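Long-range contacts in amidase (Bacillus anthracis, PDB 5EWQ), which probably hydrolyses amide bonds as a member of the amidase signature family: residues P255-T259 and E366-V371; S134-Y138 and Y183-K187. One frame throughout, in Å; residues are numbered along the deposited sequence.

Contact 1 (P255-T259 and E366-V371); sequences PLAET and EFKHNV
Asn370 and Glu366, one turn apart on a helix, reach together into the loop 255-259, one to a backbone N-H, the other chiefly to a threonine hydroxyl. Asn370 buries the most surface here. Its OD1 accepts from Glu258 N at 3.0 Å in a nearly straight bond (166° at the hydrogen), although the N-H arrives from well above the amide plane rather than along a lone pair. The same amide group is a platform for Glu258, whose carboxylate stacks over it with the two planes only 6° apart and Glu258 CD 3.3 Å from Asn370 ND2. Pro255 lies against the base of this side chain, Pro255 CG being 3.8 Å from Asn370 CB.

Glu366 stretches out its chain toward the loop, with CG trans to the backbone N (chi1 -151°). Its OE1 takes the hydroxyl of Thr259 on the syn side, Thr259 OG1 to Glu366 OE1 being 2.8 Å, while OE2 receives a weak bond from Thr259 N. Both carboxylate oxygens thus face donors of one residue, which would suit an ionised acid, though the second bond is weak.

Leu256 and Phe367 form an apolar patch. The CB of Leu256 starts off away from the helix, yet the branch returns to put CD1 3.5 Å from Phe367 CD1, and its O lies in plane at the edge of that ring, with a CA-H...O contact of 3.3 Å from Phe367 CA to Leu256 O.

The loop joins strands 239-242 and 263-267 of the central mixed sheet. Helix 360-377 packs on it, helix 418-437 adds Phe421 beside Thr259 and Glu366, and helix 406-412 borders Phe367.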
loop_
_atom_site.group_PDB
_atom_site.type_symbol
_atom_site.label_atom_id
_atom_site.label_comp_id
_atom_site.label_asym_id
_atom_site.label_seq_id
_atom_site.Cartn_x
_atom_site.Cartn_y
_atom_site.Cartn_z
ATOM N N PRO A 255 -6.220 4.534 -12.469
ATOM C CA PRO A 255 -5.072 3.794 -12.998
ATOM C C PRO A 255 -3.828 4.646 -13.225
ATOM O O PRO A 255 -3.858 5.870 -13.087
ATOM C CB PRO A 255 -5.597 3.259 -14.330
ATOM C CG PRO A 255 -6.576 4.292 -14.767
ATOM C CD PRO A 255 -7.233 4.792 -13.508
ATOM N N LEU A 256 -2.736 3.971 -13.567
ATOM C CA LEU A 256 -1.502 4.613 -13.993
ATOM C C LEU A 256 -0.995 3.874 -15.224
ATOM O O LEU A 256 -0.719 4.474 -16.260
ATOM C CB LEU A 256 -0.459 4.596 -12.873
ATOM C CG LEU A 256 0.986 4.934 -13.248
ATOM C CD1 LEU A 256 1.066 6.290 -13.921
ATOM C CD2 LEU A 256 1.883 4.896 -12.021
ATOM N N ALA A 257 -0.886 2.557 -15.088
ATOM C CA ALA A 257 -0.563 1.674 -16.201
ATOM C C ALA A 257 -1.141 0.293 -15.919
ATOM O O ALA A 257 -0.563 -0.486 -15.160
ATOM C CB ALA A 257 0.937 1.596 -16.415
ATOM N N GLU A 258 -2.282 -0.002 -16.535
ATOM C CA GLU A 258 -3.032 -1.227 -16.256
ATOM C C GLU A 258 -2.227 -2.496 -16.529
ATOM O O GLU A 258 -2.607 -3.586 -16.099
ATOM C CB GLU A 258 -4.327 -1.243 -17.070
ATOM C CG GLU A 258 -5.286 -0.120 -16.710
ATOM C CD GLU A 258 -6.548 -0.134 -17.549
ATOM O OE1 GLU A 258 -7.408 0.749 -17.343
ATOM O OE2 GLU A 258 -6.680 -1.025 -18.415
ATOM N N THR A 259 -1.116 -2.349 -17.244
ATOM C CA THR A 259 -0.187 -3.450 -17.455
ATOM C C THR A 259 0.432 -3.883 -16.127
ATOM O O THR A 259 0.617 -5.075 -15.875
ATOM C CB THR A 259 0.936 -3.060 -18.438
ATOM O OG1 THR A 259 0.366 -2.693 -19.700
ATOM C CG2 THR A 259 1.901 -4.218 -18.642
ATOM N N GLU A 366 0.719 4.382 -21.884
ATOM C CA GLU A 366 -0.494 3.813 -21.308
ATOM C C GLU A 366 -1.210 4.751 -20.337
ATOM O O GLU A 366 -2.421 4.638 -20.148
ATOM C CB GLU A 366 -0.164 2.495 -20.604
ATOM C CG GLU A 366 -1.311 1.500 -20.583
ATOM C CD GLU A 366 -0.920 0.175 -19.963
ATOM O OE1 GLU A 366 0.202 0.078 -19.422
ATOM O OE2 GLU A 366 -1.733 -0.772 -20.018
ATOM N N PHE A 367 -0.468 5.670 -19.726
ATOM C CA PHE A 367 -1.049 6.585 -18.746
ATOM C C PHE A 367 -2.136 7.458 -19.362
ATOM O O PHE A 367 -3.232 7.575 -18.815
ATOM C CB PHE A 367 0.030 7.472 -18.120
ATOM C CG PHE A 367 -0.515 8.529 -17.201
ATOM C CD1 PHE A 367 -1.001 8.193 -15.949
ATOM C CD2 PHE A 367 -0.544 9.857 -17.590
ATOM C CE1 PHE A 367 -1.504 9.161 -15.101
ATOM C CE2 PHE A 367 -1.047 10.830 -16.746
ATOM C CZ PHE A 367 -1.528 10.481 -15.500
ATOM N N LYS A 368 -1.824 8.068 -20.501
ATOM C CA LYS A 368 -2.771 8.926 -21.202
ATOM C C LYS A 368 -4.041 8.169 -21.572
ATOM O O LYS A 368 -5.148 8.679 -21.415
ATOM C CB LYS A 368 -2.127 9.515 -22.458
ATOM C CG LYS A 368 -3.079 10.325 -23.323
ATOM C CD LYS A 368 -2.403 10.796 -24.601
ATOM C CE LYS A 368 -3.359 11.601 -25.466
ATOM N NZ LYS A 368 -2.710 12.081 -26.717
ATOM N N HIS A 369 -3.872 6.942 -22.052
ATOM C CA HIS A 369 -4.997 6.139 -22.515
ATOM C C HIS A 369 -5.840 5.598 -21.362
ATOM O O HIS A 369 -7.069 5.617 -21.429
ATOM C CB HIS A 369 -4.498 4.989 -23.389
ATOM C CG HIS A 369 -3.887 5.437 -24.680
ATOM N ND1 HIS A 369 -2.723 6.173 -24.737
ATOM C CD2 HIS A 369 -4.284 5.264 -25.963
ATOM C CE1 HIS A 369 -2.426 6.429 -25.998
ATOM N NE2 HIS A 369 -3.359 5.887 -26.763
ATOM N N ASN A 370 -5.184 5.114 -20.312
ATOM C CA ASN A 370 -5.896 4.596 -19.147
ATOM C C ASN A 370 -6.711 5.679 -18.447
ATOM O O ASN A 370 -7.852 5.449 -18.051
ATOM C CB ASN A 370 -4.923 3.964 -18.152
ATOM C CG ASN A 370 -4.331 2.665 -18.658
ATOM O OD1 ASN A 370 -3.258 2.249 -18.220
ATOM N ND2 ASN A 370 -5.027 2.016 -19.584
ATOM N N VAL A 371 -6.116 6.857 -18.298
ATOM C CA VAL A 371 -6.772 7.974 -17.628
ATOM C C VAL A 371 -7.974 8.480 -18.423
ATOM O O VAL A 371 -9.058 8.671 -17.869
ATOM C CB VAL A 371 -5.784 9.135 -17.389
ATOM C CG1 VAL A 371 -6.528 10.420 -17.070
ATOM C CG2 VAL A 371 -4.819 8.782 -16.269
#

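Contact 2 (S134-Y138 and Y183-K187); sequences SAGTY and YSGKK
The ring of Tyr138 meets Gly185 by its edge: Gly185 O sits near the ring plane, 3.7 Å from Tyr138 CD1, while Lys141 makes a cation-pi contact with the ring. Tyr138 immediately follows a type I' beta turn, Ser134 to Thr137, and this turn rests on the end of the short strand 183-184 in the amidase fold. Gly136 has the positive phi (82°) expected at the third position of such a turn, a conformation that suits glycine.

Its carbonyl is the backbone link between the segments. Lys186 N donates to Gly136 O at 3.2 Å, with the donor well above the carbonyl plane and a bent angle of 137° at the hydrogen. Ser184 CB, at the strand end, lies beside Gly136 O.

Lys186 buries the largest area in the contact. Fully extended from CB to NZ, it passes Thr137 O with its CB and runs alongside Ser134, where Lys186 NZ donates to Ser134 OG at 3.1 Å. The ammonium also forms a salt bridge with Asp123, and Ser134 OG in turn binds Leu140 O, so the buried ammonium is probably balanced mainly by Asp123, with Ser134 OG as a further polar partner.

On the 183-187 side, Ser184 OG accepts from Lys187 N, an ST motif, and also bonds to Asn167. Within the turn, Ser134 O takes two donors: Thr137 N at 3.0 Å, and Thr137 OG1 at 2.7 Å, in the carbonyl plane on a lone pair.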
loop_
_atom_site.group_PDB
_atom_site.type_symbol
_atom_site.label_atom_id
_atom_site.label_comp_id
_atom_site.label_asym_id
_atom_site.label_seq_id
_atom_site.Cartn_x
_atom_site.Cartn_y
_atom_site.Cartn_z
ATOM N N SER A 134 -9.305 11.023 -5.689
ATOM C CA SER A 134 -8.573 12.091 -6.353
ATOM C C SER A 134 -7.194 11.682 -6.853
ATOM O O SER A 134 -6.578 12.411 -7.629
ATOM C CB SER A 134 -8.431 13.279 -5.403
ATOM O OG SER A 134 -9.671 13.582 -4.786
ATOM N N ALA A 135 -6.716 10.528 -6.397
ATOM C CA ALA A 135 -5.359 10.067 -6.689
ATOM C C ALA A 135 -4.318 11.106 -6.269
ATOM O O ALA A 135 -3.240 11.192 -6.859
ATOM C CB ALA A 135 -5.211 9.732 -8.169
ATOM N N GLY A 136 -4.653 11.892 -5.249
ATOM C CA GLY A 136 -3.752 12.900 -4.720
ATOM C C GLY A 136 -3.733 14.206 -5.494
ATOM O O GLY A 136 -2.897 15.071 -5.234
ATOM N N THR A 137 -4.653 14.361 -6.440
ATOM C CA THR A 137 -4.670 15.553 -7.285
ATOM C C THR A 137 -5.586 16.644 -6.740
ATOM O O THR A 137 -6.537 16.368 -6.008
ATOM C CB THR A 137 -5.108 15.217 -8.723
ATOM O OG1 THR A 137 -6.500 14.877 -8.739
ATOM C CG2 THR A 137 -4.299 14.053 -9.259
ATOM N N TYR A 138 -5.292 17.886 -7.110
ATOM C CA TYR A 138 -6.106 19.027 -6.711
ATOM C C TYR A 138 -7.369 19.119 -7.565
ATOM O O TYR A 138 -8.414 19.574 -7.101
ATOM C CB TYR A 138 -5.296 20.325 -6.818
ATOM C CG TYR A 138 -6.031 21.560 -6.342
ATOM C CD1 TYR A 138 -5.934 21.984 -5.023
ATOM C CD2 TYR A 138 -6.814 22.308 -7.214
ATOM C CE1 TYR A 138 -6.602 23.113 -4.583
ATOM C CE2 TYR A 138 -7.487 23.436 -6.781
ATOM C CZ TYR A 138 -7.376 23.835 -5.466
ATOM O OH TYR A 138 -8.042 24.959 -5.033
ATOM N N TYR A 183 4.261 13.474 -1.543
ATOM C CA TYR A 183 3.624 14.763 -1.786
ATOM C C TYR A 183 2.428 14.639 -2.726
ATOM O O TYR A 183 2.465 13.893 -3.705
ATOM C CB TYR A 183 4.626 15.768 -2.360
ATOM C CG TYR A 183 3.995 17.097 -2.713
ATOM C CD1 TYR A 183 3.774 18.063 -1.738
ATOM C CD2 TYR A 183 3.607 17.382 -4.017
ATOM C CE1 TYR A 183 3.190 19.278 -2.053
ATOM C CE2 TYR A 183 3.021 18.594 -4.340
ATOM C CZ TYR A 183 2.817 19.537 -3.354
ATOM O OH TYR A 183 2.235 20.744 -3.673
ATOM N N SER A 184 1.373 15.385 -2.419
ATOM C CA SER A 184 0.196 15.454 -3.276
ATOM C C SER A 184 -0.362 16.870 -3.262
ATOM O O SER A 184 -0.364 17.531 -2.224
ATOM C CB SER A 184 -0.874 14.463 -2.821
ATOM O OG SER A 184 -1.499 14.905 -1.630
ATOM N N GLY A 185 -0.839 17.331 -4.413
ATOM C CA GLY A 185 -1.410 18.662 -4.516
ATOM C C GLY A 185 -2.735 18.780 -3.788
ATOM O O GLY A 185 -3.237 19.880 -3.566
ATOM N N LYS A 186 -3.297 17.637 -3.409
ATOM C CA LYS A 186 -4.590 17.596 -2.737
ATOM C C LYS A 186 -4.478 17.875 -1.241
ATOM O O LYS A 186 -5.202 18.713 -0.703
ATOM C CB LYS A 186 -5.253 16.236 -2.959
ATOM C CG LYS A 186 -6.586 16.069 -2.253
ATOM C CD LYS A 186 -7.096 14.647 -2.389
ATOM C CE LYS A 186 -8.457 14.477 -1.736
ATOM N NZ LYS A 186 -8.948 13.077 -1.852
ATOM N N LYS A 187 -3.570 17.170 -0.574
ATOM C CA LYS A 187 -3.454 17.268 0.877
ATOM C C LYS A 187 -2.121 17.870 1.319
ATOM O O LYS A 187 -2.057 18.586 2.319
ATOM C CB LYS A 187 -3.636 15.891 1.516
ATOM C CG LYS A 187 -3.885 15.940 3.011
ATOM C CD LYS A 187 -5.142 16.736 3.326
ATOM C CE LYS A 187 -5.332 16.902 4.824
ATOM N NZ LYS A 187 -4.234 17.698 5.439
#

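Both contacts are largely buried, yet neither lies at the middle of the chain: the centre of contact 1 is about 19 Å from the chain centre and that of contact 2 about 16 Å. They hold different elements. Contact 1 fixes a loop between sheet strands to a helix more than a hundred residues later, whereas contact 2 closes a shorter span by seating a turn against a strand end. In the first, acidic and amide side chains seize backbone and hydroxyl donors beside an apolar patch; in the second, a backbone carbonyl and a buried lysine do the joining. Trp171 bridges their neighbourhoods, meeting Phe367 of contact 1 and Ala135 and Thr137 of contact 2.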